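Local atomic coordinates of KLLA0E08119p (PDB entry 3VA7), a protein that is the urea carboxylase part of a larger enzyme and probably carboxylates urea at the expense of ATP, biotin carrying the carboxyl group between its active sites. Residues M242-I252 and T333-M341. Sequence-based numbering, arbitrary orientation.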
# COMPACT_ATOMS: atom_id res chain seq x y z
N MET A 242 6.69 38.76 25.69
CA MET A 242 5.29 38.79 26.03
C MET A 242 4.89 40.24 26.45
O MET A 242 5.64 40.93 27.17
CB MET A 242 5.08 37.78 27.16
CG MET A 242 3.77 36.94 27.13
SD MET A 242 3.24 35.92 25.71
CE MET A 242 4.80 35.27 25.16
N GLY A 243 3.75 40.71 25.96
CA GLY A 243 3.23 42.03 26.33
C GLY A 243 1.82 41.93 26.88
O GLY A 243 1.05 41.07 26.46
N ASP A 244 1.46 42.80 27.82
CA ASP A 244 0.15 42.62 28.43
C ASP A 244 -0.91 43.53 27.82
O ASP A 244 -2.10 43.51 28.22
CB ASP A 244 0.23 42.83 29.92
CG ASP A 244 0.40 44.28 30.29
OD1 ASP A 244 0.53 45.14 29.40
OD2 ASP A 244 0.41 44.55 31.49
N GLY A 245 -0.49 44.31 26.84
CA GLY A 245 -1.43 45.15 26.13
C GLY A 245 -1.66 46.47 26.85
O GLY A 245 -2.55 47.24 26.47
N PHE A 246 -0.84 46.75 27.87
CA PHE A 246 -1.07 47.90 28.72
C PHE A 246 0.22 48.47 29.08
O PHE A 246 0.33 49.09 30.11
CB PHE A 246 -1.83 47.53 30.01
CG PHE A 246 -3.22 47.03 29.76
CD1 PHE A 246 -4.20 47.87 29.26
CD2 PHE A 246 -3.55 45.70 30.03
CE1 PHE A 246 -5.54 47.41 28.98
CE2 PHE A 246 -4.89 45.19 29.77
CZ PHE A 246 -5.87 46.04 29.25
N GLY A 247 1.24 48.23 28.26
CA GLY A 247 2.53 48.87 28.50
C GLY A 247 3.60 48.03 29.16
O GLY A 247 4.80 48.38 29.12
N LYS A 248 3.21 46.92 29.79
CA LYS A 248 4.17 45.95 30.36
C LYS A 248 4.63 44.94 29.32
O LYS A 248 3.82 44.45 28.51
CB LYS A 248 3.63 45.25 31.60
CG LYS A 248 4.17 45.84 32.92
CD LYS A 248 2.91 46.17 33.76
CE LYS A 248 3.08 46.13 35.28
NZ LYS A 248 1.81 45.58 35.90
N ALA A 249 5.93 44.65 29.33
CA ALA A 249 6.49 43.69 28.37
C ALA A 249 7.58 42.90 29.06
O ALA A 249 8.23 43.41 29.96
CB ALA A 249 7.02 44.42 27.10
N ILE A 250 7.79 41.64 28.66
CA ILE A 250 8.79 40.79 29.33
C ILE A 250 9.55 39.91 28.33
O ILE A 250 8.95 39.42 27.35
CB ILE A 250 8.15 39.99 30.47
CG1 ILE A 250 9.13 39.02 31.09
CG2 ILE A 250 6.92 39.23 29.97
CD1 ILE A 250 8.70 38.62 32.50
N ALA A 251 10.88 39.79 28.48
CA ALA A 251 11.66 39.01 27.51
C ALA A 251 11.81 37.62 28.10
O ALA A 251 12.25 37.44 29.27
CB ALA A 251 12.97 39.63 27.20
N ILE A 252 11.36 36.63 27.34
CA ILE A 252 11.22 35.30 27.90
C ILE A 252 12.50 34.50 27.63
O ILE A 252 12.87 33.67 28.45
CB ILE A 252 9.88 34.65 27.42
CG1 ILE A 252 8.72 35.50 27.98
CG2 ILE A 252 9.78 33.19 27.80
CD1 ILE A 252 7.44 34.75 28.38
N THR A 333 12.02 26.94 29.98
CA THR A 333 11.40 27.80 31.00
C THR A 333 10.25 27.08 31.74
O THR A 333 9.93 27.39 32.88
CB THR A 333 10.91 29.11 30.33
OG1 THR A 333 9.87 28.83 29.39
CG2 THR A 333 12.05 29.78 29.53
N GLY A 334 9.65 26.08 31.08
CA GLY A 334 8.52 25.33 31.61
C GLY A 334 7.24 26.11 31.46
O GLY A 334 6.24 25.81 32.12
N LEU A 335 7.26 27.17 30.64
CA LEU A 335 6.06 27.98 30.42
C LEU A 335 5.25 27.43 29.29
O LEU A 335 5.78 26.95 28.32
CB LEU A 335 6.42 29.43 30.09
CG LEU A 335 7.14 30.20 31.21
CD1 LEU A 335 7.34 31.64 30.76
CD2 LEU A 335 6.44 30.11 32.54
N ASP A 336 3.94 27.51 29.41
CA ASP A 336 3.12 27.21 28.29
C ASP A 336 2.72 28.60 27.72
O ASP A 336 1.84 29.29 28.27
CB ASP A 336 1.93 26.37 28.74
CG ASP A 336 0.91 26.10 27.63
OD1 ASP A 336 0.07 25.19 27.84
OD2 ASP A 336 0.92 26.81 26.56
N LEU A 337 3.37 28.98 26.61
CA LEU A 337 3.14 30.27 25.95
C LEU A 337 1.70 30.51 25.44
O LEU A 337 1.15 31.58 25.66
CB LEU A 337 4.15 30.44 24.82
CG LEU A 337 5.60 30.53 25.31
CD1 LEU A 337 6.42 30.79 24.06
CD2 LEU A 337 5.87 31.66 26.44
N VAL A 338 1.08 29.53 24.80
CA VAL A 338 -0.37 29.59 24.50
C VAL A 338 -1.19 29.89 25.75
O VAL A 338 -2.12 30.66 25.68
CB VAL A 338 -0.89 28.32 23.73
CG1 VAL A 338 -2.45 28.22 23.70
CG2 VAL A 338 -0.30 28.27 22.32
N GLU A 339 -0.87 29.29 26.88
CA GLU A 339 -1.67 29.53 28.11
C GLU A 339 -1.59 31.02 28.45
O GLU A 339 -2.62 31.68 28.63
CB GLU A 339 -1.16 28.72 29.30
CG GLU A 339 -1.95 29.01 30.60
CD GLU A 339 -1.46 28.24 31.82
OE1 GLU A 339 -1.94 28.54 32.94
OE2 GLU A 339 -0.59 27.37 31.67
N TRP A 340 -0.35 31.52 28.54
CA TRP A 340 -0.07 32.93 28.72
C TRP A 340 -0.83 33.81 27.74
O TRP A 340 -1.54 34.70 28.16
CB TRP A 340 1.42 33.16 28.60
CG TRP A 340 2.12 32.99 29.87
CD1 TRP A 340 2.11 31.87 30.71
CD2 TRP A 340 2.96 33.95 30.52
NE1 TRP A 340 2.88 32.11 31.84
CE2 TRP A 340 3.43 33.37 31.74
CE3 TRP A 340 3.37 35.27 30.19
CZ2 TRP A 340 4.29 34.05 32.62
CZ3 TRP A 340 4.23 35.94 31.03
CH2 TRP A 340 4.67 35.34 32.24
N MET A 341 -0.72 33.56 26.46
CA MET A 341 -1.46 34.32 25.49
C MET A 341 -2.94 34.36 25.89
O MET A 341 -3.57 35.43 25.94
CB MET A 341 -1.32 33.71 24.10
CG MET A 341 0.09 33.80 23.45
SD MET A 341 0.16 33.03 21.82
CE MET A 341 -1.09 33.88 20.87
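In the ATP-grasp fold of the biotin carboxylase domain, the beta hairpin of strands 235-244 and 249-261 packs against the start of helix 337-345 and the loop leading into it, Met242, Ile250 and Ile252 meeting Leu335, Leu337, Trp340 and Met341. No hydrogen bond joins the two segments; apolar side chains, most of them buried, make the contact. Strand 242-244 and helix 337-341 run nearly parallel, at 17°, with axes 10.3 Å apart. Trp340, broad and flat, is met at its edge, near the ring plane, by Met242, whose CG lies 3.5 Å from CE3. Flexible Met242 then bends at chi2 (55°) and chi3, bringing CE to 4.0 Å from Leu337 CD2. Ile250 CG2 approaches the ring obliquely. Within its own segment, Leu335 CD1 lies over one face of the Trp340 ring, offset toward the rim. In the turn, Asp244 OD1 accepts from the amides of Phe246, closing an Asx turn, and of Lys248, which come from opposite faces of the carboxylate plane. Asp336 suits the N-cap: its short carboxylate accepts, through OD2, from Glu339 N, an amide lacking a helical backbone acceptor; salt bridges to Arg45 and Arg52 tie it to helix 40-53. Ile252 holds CG1 anti to the carbonyl carbon (chi1 -64°), which carries CD1 between two leucine methyls, 3.9 Å from Leu335 CD1 and 4.0 Å from Leu337 CD2.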